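Local coordinates for protein nucleoside hydrolase, putative (Trypanosoma brucei, PDB 3FZ0) that belongs to the nucleoside hydrolase family and holds a calcium ion at the ends of its central parallel strands, at residues D12-G17 with L134-N139; H109-I114 with V140-R145. The protein carries 2 engineered substitutions. All blocks are in the same frame, centred on the assembly; numbering follows the deposited sequence.

Contact 1 of 2, residues D12-G17 with L134-N139; sequences DTDCGG and LGPLTN. With CA (calcium ion), chain G.
The backbone N of L134 donates to D12 O over 2.7 Å, a nearly straight bond that joins the last residues of strand 6-13 to the chain just leaving strand 127-133. Beyond this bond both segments turn to the calcium ion. D14 OD1 binds it at 2.4 Å and L134 O at 2.3 Å; waters 2, 3 and 4 are further ligands, and D19 and D283 complete the site. An aspartate suits the position because one carboxylate oxygen can take the metal while the other, OD2, accepts from N43 N. Such a metal site at the C-terminal ends of neighbouring parallel strands, built in part from the N-terminal DTDxGxDD sequence, is a hallmark of nucleoside hydrolases. T13 OG1 accepts from C15 N at 2.9 Å, forming an ST turn, and is also hydrogen-bonded to D19, a second-shell link to the metal. D12, with CG anti to its backbone N (chi1 -171°), reaches toward helix 138-146. Its OD2 receives N139 ND2 at 3.0 Å through the syn lone pair, in the amide plane although carboxylate and amide stand 84° apart; T38 is a further OD2 partner, and ND2 also donates to V39 O. Water 1 bridges D12 OD1 (2.7 Å) and P136 O.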
ATOM      1  N   ASP B  12     -16.071  18.643 -18.142  1.00 63.95           N
ATOM      2  CA  ASP B  12     -14.672  18.239 -18.177  1.00 63.66           C
ATOM      3  C   ASP B  12     -14.628  16.865 -18.770  1.00 63.04           C
ATOM      4  O   ASP B  12     -15.371  15.997 -18.350  1.00 62.99           O
ATOM      5  CB  ASP B  12     -14.069  18.269 -16.780  1.00 63.86           C
ATOM      6  CG  ASP B  12     -12.574  18.076 -16.801  1.00 65.78           C
ATOM      7  OD1 ASP B  12     -12.164  16.903 -16.698  1.00 68.49           O
ATOM      8  OD2 ASP B  12     -11.812  19.060 -16.953  1.00 67.46           O
ATOM      9  N   THR B  13     -13.766  16.669 -19.756  1.00 62.89           N
ATOM     10  CA  THR B  13     -13.877  15.509 -20.614  1.00 63.65           C
ATOM     11  C   THR B  13     -12.551  15.044 -21.228  1.00 64.30           C
ATOM     12  O   THR B  13     -11.652  15.859 -21.499  1.00 64.83           O
ATOM     13  CB  THR B  13     -14.936  15.761 -21.773  1.00 63.79           C
ATOM     14  OG1 THR B  13     -15.011  14.612 -22.623  1.00 63.06           O
ATOM     15  CG2 THR B  13     -14.555  16.962 -22.617  1.00 62.63           C
ATOM     16  N   ASP B  14     -12.443  13.737 -21.456  1.00 64.72           N
ATOM     17  CA  ASP B  14     -11.326  13.191 -22.205  1.00 65.55           C
ATOM     18  C   ASP B  14     -11.695  12.801 -23.654  1.00 66.27           C
ATOM     19  O   ASP B  14     -10.949  12.068 -24.327  1.00 66.84           O
ATOM     20  CB  ASP B  14     -10.628  12.042 -21.461  1.00 65.18           C
ATOM     21  CG  ASP B  14     -11.480  10.767 -21.356  1.00 65.63           C
ATOM     22  OD1 ASP B  14     -12.726  10.841 -21.317  1.00 66.21           O
ATOM     23  OD2 ASP B  14     -10.895   9.669 -21.277  1.00 65.11           O
ATOM     24  N   CYS B  15     -12.853  13.268 -24.114  1.00 66.26           N
ATOM     25  CA  CYS B  15     -13.103  13.446 -25.553  1.00 66.94           C
ATOM     26  C   CYS B  15     -13.193  12.172 -26.382  1.00 66.29           C
ATOM     27  O   CYS B  15     -12.776  12.148 -27.544  1.00 65.92           O
ATOM     28  CB  CYS B  15     -12.056  14.388 -26.160  1.00 67.01           C
ATOM     29  SG  CYS B  15     -11.746  15.816 -25.087  1.00 71.88           S
ATOM     30  N   GLY B  16     -13.714  11.110 -25.769  1.00 65.87           N
ATOM     31  CA  GLY B  16     -14.022   9.874 -26.490  1.00 65.12           C
ATOM     32  C   GLY B  16     -15.436   9.860 -27.080  1.00 65.21           C
ATOM     33  O   GLY B  16     -16.189  10.840 -26.972  1.00 64.64           O
ATOM     34  N   GLY B  17     -15.795   8.728 -27.695  1.00 64.91           N
ATOM     35  CA  GLY B  17     -17.081   8.563 -28.357  1.00 64.02           C
ATOM     36  C   GLY B  17     -18.245   8.850 -27.426  1.00 64.19           C
ATOM     37  O   GLY B  17     -19.138   9.648 -27.758  1.00 64.42           O
ATOM     38  N   LEU B 134     -16.363  13.932 -17.012  1.00 60.89           N
ATOM     39  CA  LEU B 134     -16.486  12.716 -17.802  1.00 60.81           C
ATOM     40  C   LEU B 134     -15.158  12.026 -18.064  1.00 61.46           C
ATOM     41  O   LEU B 134     -15.056  11.174 -18.969  1.00 62.31           O
ATOM     42  CB  LEU B 134     -17.170  13.030 -19.129  1.00 60.39           C
ATOM     43  CG  LEU B 134     -18.484  13.814 -19.058  1.00 60.26           C
ATOM     44  CD1 LEU B 134     -19.025  14.118 -20.455  1.00 58.52           C
ATOM     45  CD2 LEU B 134     -19.531  13.067 -18.208  1.00 56.85           C
ATOM     46  N   GLY B 135     -14.137  12.377 -17.306  1.00 61.30           N
ATOM     47  CA  GLY B 135     -12.845  11.732 -17.467  1.00 61.72           C
ATOM     48  C   GLY B 135     -12.118  11.623 -16.146  1.00 61.76           C
ATOM     49  O   GLY B 135     -12.743  11.710 -15.073  1.00 62.05           O
ATOM     50  N   PRO B 136     -10.803  11.381 -16.200  1.00 61.51           N
ATOM     51  CA  PRO B 136     -10.054  11.414 -14.977  1.00 61.19           C
ATOM     52  C   PRO B 136     -10.258  12.777 -14.348  1.00 61.52           C
ATOM     53  O   PRO B 136     -10.372  13.776 -15.079  1.00 61.48           O
ATOM     54  CB  PRO B 136      -8.620  11.245 -15.463  1.00 61.11           C
ATOM     55  CG  PRO B 136      -8.744  10.454 -16.712  1.00 60.30           C
ATOM     56  CD  PRO B 136      -9.963  10.990 -17.353  1.00 61.79           C
ATOM     57  N   LEU B 137     -10.275  12.827 -13.016  1.00 61.29           N
ATOM     58  CA  LEU B 137     -10.553  14.069 -12.292  1.00 61.15           C
ATOM     59  C   LEU B 137      -9.414  15.094 -12.141  1.00 60.90           C
ATOM     60  O   LEU B 137      -9.532  16.037 -11.354  1.00 61.54           O
ATOM     61  CB  LEU B 137     -11.147  13.733 -10.929  1.00 60.83           C
ATOM     62  CG  LEU B 137     -12.436  12.929 -11.083  1.00 59.63           C
ATOM     63  CD1 LEU B 137     -12.740  12.140  -9.816  1.00 56.25           C
ATOM     64  CD2 LEU B 137     -13.564  13.895 -11.456  1.00 57.47           C
ATOM     65  N   THR B 138      -8.337  14.939 -12.894  1.00 60.32           N
ATOM     66  CA  THR B 138      -7.165  15.760 -12.688  1.00 60.21           C
ATOM     67  C   THR B 138      -7.418  17.269 -12.671  1.00 60.87           C
ATOM     68  O   THR B 138      -6.964  17.952 -11.728  1.00 61.23           O
ATOM     69  CB  THR B 138      -6.071  15.466 -13.695  1.00 60.42           C
ATOM     70  OG1 THR B 138      -5.982  14.055 -13.900  1.00 59.37           O
ATOM     71  CG2 THR B 138      -4.714  16.035 -13.185  1.00 58.98           C
ATOM     72  N   ASN B 139      -8.086  17.802 -13.710  1.00 60.07           N
ATOM     73  CA  ASN B 139      -8.363  19.227 -13.773  1.00 60.11           C
ATOM     74  C   ASN B 139      -9.196  19.688 -12.582  1.00 60.19           C
ATOM     75  O   ASN B 139      -8.924  20.720 -11.977  1.00 60.55           O
ATOM     76  CB  ASN B 139      -9.077  19.621 -15.085  1.00 60.22           C
ATOM     77  CG  ASN B 139      -8.214  19.393 -16.314  1.00 60.60           C
ATOM     78  OD1 ASN B 139      -6.973  19.437 -16.231  1.00 59.93           O
ATOM     79  ND2 ASN B 139      -8.864  19.113 -17.459  1.00 58.83           N
TER
HETATM   80 CA    CA G 400     -14.962   9.950 -20.895  1.00 62.36          CA
HETATM   81  O   HOH W   1     -10.244  16.637 -14.873  1.00 50.39           O
HETATM   82  O   HOH W   2     -15.733   8.530 -19.263  1.00 33.86           O
HETATM   83  O   HOH W   3     -12.847   8.562 -19.954  1.00 45.13           O
HETATM   84  O   HOH W   4     -15.132   7.878 -22.186  1.00 28.67           O

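Contact 2 of 2, residues H109-I114 with V140-R145; sequences HAALEI and VALALR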
ATOM      1  N   HIS B 109      -4.794  27.203 -18.935  1.00 67.17           N
ATOM      2  CA  HIS B 109      -4.993  25.843 -18.412  1.00 66.06           C
ATOM      3  C   HIS B 109      -6.468  25.671 -18.011  1.00 65.42           C
ATOM      4  O   HIS B 109      -7.096  26.601 -17.478  1.00 65.10           O
ATOM      5  CB  HIS B 109      -4.077  25.574 -17.199  1.00 65.86           C
ATOM      6  CG  HIS B 109      -3.942  24.115 -16.826  1.00 66.65           C
ATOM      7  ND1 HIS B 109      -4.975  23.387 -16.264  1.00 66.50           N
ATOM      8  CD2 HIS B 109      -2.891  23.260 -16.918  1.00 64.13           C
ATOM      9  CE1 HIS B 109      -4.575  22.146 -16.046  1.00 65.29           C
ATOM     10  NE2 HIS B 109      -3.316  22.042 -16.434  1.00 64.85           N
ATOM     11  N   ALA B 110      -7.004  24.480 -18.275  1.00 64.28           N
ATOM     12  CA  ALA B 110      -8.377  24.115 -17.903  1.00 63.71           C
ATOM     13  C   ALA B 110      -8.721  24.350 -16.433  1.00 63.65           C
ATOM     14  O   ALA B 110      -9.824  24.807 -16.122  1.00 64.14           O
ATOM     15  CB  ALA B 110      -8.665  22.663 -18.276  1.00 63.45           C
ATOM     16  N   ALA B 111      -7.787  24.032 -15.537  1.00 63.23           N
ATOM     17  CA  ALA B 111      -7.974  24.267 -14.104  1.00 63.15           C
ATOM     18  C   ALA B 111      -8.231  25.753 -13.812  1.00 63.29           C
ATOM     19  O   ALA B 111      -9.115  26.085 -13.018  1.00 63.66           O
ATOM     20  CB  ALA B 111      -6.793  23.764 -13.324  1.00 62.28           C
ATOM     21  N   LEU B 112      -7.495  26.646 -14.477  1.00 62.89           N
ATOM     22  CA  LEU B 112      -7.625  28.082 -14.200  1.00 62.78           C
ATOM     23  C   LEU B 112      -8.898  28.622 -14.800  1.00 62.49           C
ATOM     24  O   LEU B 112      -9.431  29.607 -14.333  1.00 62.65           O
ATOM     25  CB  LEU B 112      -6.398  28.873 -14.666  1.00 62.79           C
ATOM     26  CG  LEU B 112      -5.071  28.458 -13.975  1.00 63.24           C
ATOM     27  CD1 LEU B 112      -3.886  29.298 -14.425  1.00 61.77           C
ATOM     28  CD2 LEU B 112      -5.184  28.484 -12.474  1.00 63.03           C
ATOM     29  N   GLU B 113      -9.393  27.938 -15.827  1.00 62.44           N
ATOM     30  CA  GLU B 113     -10.653  28.285 -16.457  1.00 62.13           C
ATOM     31  C   GLU B 113     -11.869  27.911 -15.592  1.00 61.88           C
ATOM     32  O   GLU B 113     -12.813  28.695 -15.490  1.00 61.80           O
ATOM     33  CB  GLU B 113     -10.753  27.638 -17.830  1.00 62.50           C
ATOM     34  CG  GLU B 113     -12.124  27.830 -18.507  1.00 64.29           C
ATOM     35  CD  GLU B 113     -12.460  29.294 -18.880  1.00 67.22           C
ATOM     36  OE1 GLU B 113     -11.593  30.219 -18.814  1.00 67.69           O
ATOM     37  OE2 GLU B 113     -13.627  29.515 -19.273  1.00 68.06           O
ATOM     38  N   ILE B 114     -11.848  26.724 -14.982  1.00 61.17           N
ATOM     39  CA  ILE B 114     -12.857  26.390 -13.986  1.00 60.78           C
ATOM     40  C   ILE B 114     -12.962  27.518 -12.927  1.00 61.53           C
ATOM     41  O   ILE B 114     -14.077  27.961 -12.613  1.00 61.40           O
ATOM     42  CB  ILE B 114     -12.626  25.010 -13.325  1.00 60.51           C
ATOM     43  CG1 ILE B 114     -12.811  23.899 -14.353  1.00 60.10           C
ATOM     44  CG2 ILE B 114     -13.568  24.827 -12.150  1.00 59.70           C
ATOM     45  CD1 ILE B 114     -12.237  22.515 -13.934  1.00 59.11           C
ATOM     46  N   VAL B 140     -10.217  18.928 -12.246  1.00 59.86           N
ATOM     47  CA  VAL B 140     -11.071  19.298 -11.122  1.00 60.60           C
ATOM     48  C   VAL B 140     -10.293  19.365  -9.786  1.00 61.23           C
ATOM     49  O   VAL B 140     -10.382  20.349  -9.046  1.00 61.81           O
ATOM     50  CB  VAL B 140     -12.333  18.392 -11.003  1.00 60.58           C
ATOM     51  CG1 VAL B 140     -13.263  18.966  -9.940  1.00 59.69           C
ATOM     52  CG2 VAL B 140     -13.069  18.283 -12.344  1.00 59.14           C
ATOM     53  N   ALA B 141      -9.496  18.336  -9.514  1.00 61.16           N
ATOM     54  CA  ALA B 141      -8.711  18.288  -8.296  1.00 60.94           C
ATOM     55  C   ALA B 141      -7.781  19.463  -8.234  1.00 60.73           C
ATOM     56  O   ALA B 141      -7.624  20.061  -7.176  1.00 61.21           O
ATOM     57  CB  ALA B 141      -7.918  16.999  -8.229  1.00 61.25           C
ATOM     58  N   LEU B 142      -7.162  19.788  -9.366  1.00 60.63           N
ATOM     59  CA  LEU B 142      -6.141  20.832  -9.442  1.00 60.61           C
ATOM     60  C   LEU B 142      -6.796  22.187  -9.133  1.00 60.75           C
ATOM     61  O   LEU B 142      -6.286  22.965  -8.289  1.00 60.30           O
ATOM     62  CB  LEU B 142      -5.532  20.813 -10.832  1.00 60.67           C
ATOM     63  CG  LEU B 142      -4.078  21.111 -11.135  1.00 62.04           C
ATOM     64  CD1 LEU B 142      -3.192  20.572 -10.048  1.00 63.59           C
ATOM     65  CD2 LEU B 142      -3.734  20.463 -12.455  1.00 62.89           C
ATOM     66  N   ALA B 143      -7.961  22.436  -9.767  1.00 60.23           N
ATOM     67  CA  ALA B 143      -8.755  23.618  -9.465  1.00 60.20           C
ATOM     68  C   ALA B 143      -9.160  23.661  -7.995  1.00 60.49           C
ATOM     69  O   ALA B 143      -8.981  24.692  -7.320  1.00 60.56           O
ATOM     70  CB  ALA B 143      -9.954  23.691 -10.350  1.00 60.43           C
ATOM     71  N   LEU B 144      -9.671  22.539  -7.490  1.00 60.46           N
ATOM     72  CA  LEU B 144     -10.006  22.432  -6.061  1.00 61.05           C
ATOM     73  C   LEU B 144      -8.913  22.799  -5.077  1.00 61.18           C
ATOM     74  O   LEU B 144      -9.199  23.548  -4.139  1.00 61.60           O
ATOM     75  CB  LEU B 144     -10.572  21.060  -5.712  1.00 60.81           C
ATOM     76  CG  LEU B 144     -12.053  20.845  -5.968  1.00 61.71           C
ATOM     77  CD1 LEU B 144     -12.248  19.354  -6.040  1.00 62.46           C
ATOM     78  CD2 LEU B 144     -12.936  21.444  -4.864  1.00 62.19           C
ATOM     79  N   ARG B 145      -7.684  22.294  -5.260  1.00 61.35           N
ATOM     80  CA  ARG B 145      -6.585  22.632  -4.316  1.00 61.55           C
ATOM     81  C   ARG B 145      -6.139  24.103  -4.432  1.00 61.90           C
ATOM     82  O   ARG B 145      -5.644  24.660  -3.463  1.00 63.25           O
ATOM     83  CB  ARG B 145      -5.388  21.683  -4.414  1.00 60.50           C
ATOM     84  CG  ARG B 145      -5.747  20.201  -4.489  1.00 62.24           C
ATOM     85  CD  ARG B 145      -6.230  19.577  -3.154  1.00 61.83           C
ATOM     86  NE  ARG B 145      -5.484  20.124  -2.043  1.00 64.27           N
ATOM     87  CZ  ARG B 145      -5.996  20.952  -1.134  1.00 65.57           C
ATOM     88  NH1 ARG B 145      -7.294  21.279  -1.212  1.00 66.52           N
ATOM     89  NH2 ARG B 145      -5.216  21.447  -0.152  1.00 59.99           N
TER
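With CG1 set anti to the carbonyl carbon (chi1 -66°), I114 extends CD1 toward V140 and turns its other branch, CG2, against A143 CB at 4.2 Å. H109 instead swings its ring anti to the backbone N (chi1 -165°), which carries ND1 back over the start of its own helix. There ND1 accepts from A111 N at 3.0 Å in the plane of the ring, an N-cap bond that satisfies an amide of the first turn and fixes the imidazole. Histidine thus serves twice, since CE1 of the held ring also meets L142 CD2 at 4.1 Å, the two side chains crossing at about a right angle. Between these flanks lie the small residues. A111 CB touches L142 CB at 4.1 Å and sits 4.3 Å from A143 CB, while A143 CB packs on A111 O at 3.7 Å. These small methyls meet where the axes of segments 110-114 and 140-145 come within 8.3 Å, crossing at -56°. R145 and L146 of a second subunit pack on H109 and A111 respectively, so the pair lies beside a subunit interface. Helices 110-120 and 138-146 precede and follow strand 127-133, packing side by side against the central sheet of this Rossmann-like α/β fold.

From the N terminus, the chain runs up strand 6-13 and through the loop at 12-17, then passes strands 32-39 and 66-68 before entering helix 110-120 at 109-114. Strand 127-133 returns it to the sheet beside strand 6-13, where 134-139 closes the long loop of contact 1. The chain continues directly into 140-145, closing the much shorter loop of contact 2 around strand 127-133. The loops therefore cross, their segments alternating along the sequence. Contact 1 ties strand ends to the calcium site; contact 2 joins helices beside the sheet. The centres of the two contacts lie about 13 Å apart. Helix 138-146 serves both, and N139 also packs against H109, A110, A111 and I114.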